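Local coordinates for protein platelet aggregation factor Sm-hPAF (Streptococcus mitis, PDB 4GWI) that binds fucosylated glycans such as Lewis y through its F-type lectin domain, part of a toxin that probably forms pores in cholesterol-containing host membranes, at residues T23-A28 with V46-F51. The protein carries 2 engineered substitutions. Sequence-based numbering, arbitrary orientation.
Sequences TAHGGA and VTHTNF. Engineered in segment 23-28: His25 (natural residue Tyr). With FUC (alpha-L-fucopyranose), chain B.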
ATOM      1  N   THR A  23     -13.327   7.195  -0.536  1.00 18.83           N
ATOM      2  CA  THR A  23     -13.268   6.897   0.899  1.00 17.53           C
ATOM      3  C   THR A  23     -14.618   6.496   1.417  1.00 18.48           C
ATOM      4  O   THR A  23     -15.591   7.193   1.052  1.00 21.18           O
ATOM      5  CB  THR A  23     -12.742   8.181   1.653  1.00 18.75           C
ATOM      6  OG1 THR A  23     -11.422   8.511   1.097  1.00 19.53           O
ATOM      7  CG2 THR A  23     -12.631   7.909   3.159  1.00 19.38           C
ATOM      8  N   ALA A  24     -14.716   5.428   2.194  1.00 17.44           N
ATOM      9  CA  ALA A  24     -15.961   5.000   2.790  1.00 17.70           C
ATOM     10  C   ALA A  24     -15.702   4.639   4.222  1.00 18.13           C
ATOM     11  O   ALA A  24     -14.546   4.323   4.599  1.00 17.72           O
ATOM     12  CB  ALA A  24     -16.476   3.737   2.065  1.00 20.27           C
ATOM     13  N   HIS A  25     -16.760   4.619   5.018  1.00 17.78           N
ATOM     14  CA  HIS A  25     -16.668   4.182   6.406  1.00 17.97           C
ATOM     15  C   HIS A  25     -15.586   4.933   7.202  1.00 18.13           C
ATOM     16  O   HIS A  25     -15.033   4.371   8.177  1.00 20.51           O
ATOM     17  CB  HIS A  25     -16.412   2.681   6.558  1.00 18.71           C
ATOM     18  CG  HIS A  25     -17.585   1.841   6.039  1.00 21.08           C
ATOM     19  ND1 HIS A  25     -18.796   1.883   6.667  1.00 23.41           N
ATOM     20  CD2 HIS A  25     -17.690   0.943   4.970  1.00 23.22           C
ATOM     21  CE1 HIS A  25     -19.643   1.049   6.024  1.00 22.64           C
ATOM     22  NE2 HIS A  25     -18.999   0.497   4.970  1.00 22.60           N
ATOM     23  N   GLY A  26     -15.350   6.176   6.800  1.00 17.09           N
ATOM     24  CA  GLY A  26     -14.357   7.025   7.525  1.00 18.03           C
ATOM     25  C   GLY A  26     -12.922   6.566   7.278  1.00 17.71           C
ATOM     26  O   GLY A  26     -12.041   7.061   8.025  1.00 17.98           O
ATOM     27  N   GLY A  27     -12.618   5.655   6.326  1.00 16.49           N
ATOM     28  CA  GLY A  27     -11.250   5.000   6.287  1.00 16.38           C
ATOM     29  C   GLY A  27     -10.242   5.843   5.470  1.00 16.16           C
ATOM     30  O   GLY A  27      -9.782   5.464   4.397  1.00 16.19           O
ATOM     31  N   ALA A  28      -9.891   6.996   6.043  1.00 16.47           N
ATOM     32  CA  ALA A  28      -9.005   7.930   5.399  1.00 15.78           C
ATOM     33  C   ALA A  28      -7.683   7.302   4.935  1.00 15.67           C
ATOM     34  O   ALA A  28      -7.085   6.458   5.619  1.00 17.04           O
ATOM     35  CB  ALA A  28      -8.633   9.001   6.450  1.00 17.55           C
ATOM     36  N   VAL A  46      -7.009   1.728   9.769  1.00 15.60           N
ATOM     37  CA  VAL A  46      -7.087   0.966   8.502  1.00 15.33           C
ATOM     38  C   VAL A  46      -7.906   1.804   7.529  1.00 15.20           C
ATOM     39  O   VAL A  46      -8.929   2.413   7.885  1.00 16.43           O
ATOM     40  CB  VAL A  46      -7.798  -0.410   8.729  1.00 16.99           C
ATOM     41  CG1 VAL A  46      -7.951  -1.190   7.415  1.00 18.48           C
ATOM     42  CG2 VAL A  46      -7.054  -1.274   9.838  1.00 17.17           C
ATOM     43  N   THR A  47      -7.439   1.813   6.264  1.00 14.86           N
ATOM     44  CA  THR A  47      -8.151   2.651   5.255  1.00 14.09           C
ATOM     45  C   THR A  47      -9.354   1.861   4.691  1.00 15.74           C
ATOM     46  O   THR A  47      -9.515   0.651   4.965  1.00 15.60           O
ATOM     47  CB  THR A  47      -7.239   2.901   4.046  1.00 15.04           C
ATOM     48  OG1 THR A  47      -6.933   1.668   3.339  1.00 16.37           O
ATOM     49  CG2 THR A  47      -5.834   3.470   4.423  1.00 15.29           C
ATOM     50  N   HIS A  48     -10.161   2.588   3.884  1.00 15.91           N
ATOM     51  CA  HIS A  48     -11.306   1.869   3.207  1.00 17.00           C
ATOM     52  C   HIS A  48     -11.797   2.726   2.090  1.00 17.40           C
ATOM     53  O   HIS A  48     -12.113   3.917   2.289  1.00 16.60           O
ATOM     54  CB  HIS A  48     -12.468   1.732   4.275  1.00 16.26           C
ATOM     55  CG  HIS A  48     -13.417   0.612   4.014  1.00 19.15           C
ATOM     56  ND1 HIS A  48     -14.095   0.424   2.819  1.00 18.75           N
ATOM     57  CD2 HIS A  48     -13.846  -0.370   4.902  1.00 20.67           C
ATOM     58  CE1 HIS A  48     -14.904  -0.676   2.969  1.00 18.81           C
ATOM     59  NE2 HIS A  48     -14.745  -1.168   4.225  1.00 20.23           N
ATOM     60  N   THR A  49     -11.829   2.138   0.878  1.00 16.99           N
ATOM     61  CA  THR A  49     -12.458   2.862  -0.234  1.00 16.47           C
ATOM     62  C   THR A  49     -13.934   2.385  -0.394  1.00 17.75           C
ATOM     63  O   THR A  49     -14.394   1.501   0.351  1.00 18.27           O
ATOM     64  CB  THR A  49     -11.778   2.581  -1.560  1.00 17.34           C
ATOM     65  OG1 THR A  49     -11.924   1.194  -1.921  1.00 19.01           O
ATOM     66  CG2 THR A  49     -10.197   2.794  -1.508  1.00 17.24           C
ATOM     67  N   ASN A  50     -14.608   3.019  -1.362  1.00 18.83           N
ATOM     68  CA  ASN A  50     -15.914   2.446  -1.693  1.00 18.22           C
ATOM     69  C   ASN A  50     -15.698   1.046  -2.264  1.00 20.75           C
ATOM     70  O   ASN A  50     -14.647   0.658  -2.720  1.00 20.75           O
ATOM     71  CB  ASN A  50     -16.528   3.316  -2.765  1.00 17.22           C
ATOM     72  CG  ASN A  50     -16.892   4.718  -2.280  1.00 19.52           C
ATOM     73  OD1 ASN A  50     -17.145   4.924  -1.097  1.00 22.65           O
ATOM     74  ND2 ASN A  50     -17.106   5.627  -3.237  1.00 21.43           N
ATOM     75  N   PHE A  51     -16.811   0.301  -2.297  1.00 20.08           N
ATOM     76  CA  PHE A  51     -16.859  -0.910  -3.133  1.00 21.92           C
ATOM     77  C   PHE A  51     -16.929  -0.399  -4.543  1.00 23.50           C
ATOM     78  O   PHE A  51     -17.888   0.356  -4.927  1.00 26.88           O
ATOM     79  CB  PHE A  51     -18.156  -1.706  -2.862  1.00 21.10           C
ATOM     80  CG  PHE A  51     -18.163  -2.521  -1.635  1.00 24.65           C
ATOM     81  CD1 PHE A  51     -18.108  -3.975  -1.681  1.00 26.80           C
ATOM     82  CD2 PHE A  51     -18.272  -1.907  -0.397  1.00 27.82           C
ATOM     83  CE1 PHE A  51     -18.108  -4.694  -0.503  1.00 28.08           C
ATOM     84  CE2 PHE A  51     -18.208  -2.638   0.772  1.00 31.06           C
ATOM     85  CZ  PHE A  51     -18.152  -4.049   0.738  1.00 31.11           C
TER
HETATM   86  C1  FUC B   3     -17.231  -4.895   8.153  1.00 35.86           C
HETATM   87  C2  FUC B   3     -17.412  -5.239   6.687  1.00 32.30           C
HETATM   88  C3  FUC B   3     -18.060  -4.112   5.942  1.00 28.49           C
HETATM   89  C4  FUC B   3     -17.184  -2.886   6.093  1.00 27.87           C
HETATM   90  C5  FUC B   3     -17.054  -2.618   7.576  1.00 29.73           C
HETATM   91  C6  FUC B   3     -16.225  -1.387   7.859  1.00 27.42           C
HETATM   92  O2  FUC B   3     -18.219  -6.401   6.585  1.00 36.06           O
HETATM   93  O3  FUC B   3     -18.176  -4.464   4.623  1.00 29.16           O
HETATM   94  O4  FUC B   3     -15.944  -3.146   5.491  1.00 24.88           O
HETATM   95  O5  FUC B   3     -16.489  -3.709   8.243  1.00 28.38           O
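Thr23 comes in with its backbone: its CA-H makes a CH...O contact to the carbonyl of His48, while its OG1 bonds to Gln20. The same carbonyl takes the contact's first hydrogen bond, Ala24 N to His48 O at 3.0 Å, nearly straight at 166° but well above the carbonyl plane. Ala24 turns its methyl toward residues 46-51, where CB sits 3.4 Å from OD1 of Asn50 and also touches the carbonyl of Thr49. A type I' turn from Ala24 to Gly27 then carries His25, an engineered residue replacing the natural tyrosine, out beside His48. The two side chains point the same way, and His25 meets His48 edge to face: CD2 of His25 lies 3.7 Å from NE2 of His48, with the planes at 62°. C6 of the bound fucose rests over one face of the His25 ring, 3.9 Å from CG.

His48 is held at both ring nitrogens. ND1 donates to Thr49 O at 2.7 Å, almost exactly in the ring plane, while NE2 shares a hydrogen bond with fucose O4 at 2.6 Å, the two together fixing the ring's rotation. CG is anti to the backbone N (chi1 -156°), directing NE2 to the sugar. Phe51 adds its ring edge, CZ, near fucose O3; Arg75 and Arg83 also bond to this sugar, completing the fucose grip of the F-type lectin fold.

Gly27 is the centre of an inverse gamma turn: His48 N bonds to its O at 2.9 Å, and Gln20 NE2 donates to the same oxygen. Ala28 O meets Thr47 CG2 at 3.5 Å. Both segments belong to the long connection between strands 17-20 and 56-61; Thr47 and Thr49 pack on Gln20 of strand 17-20 and hydrogen-bond through their backbones to Leu138, where strand 138-145 begins, and to Leu136 just before it.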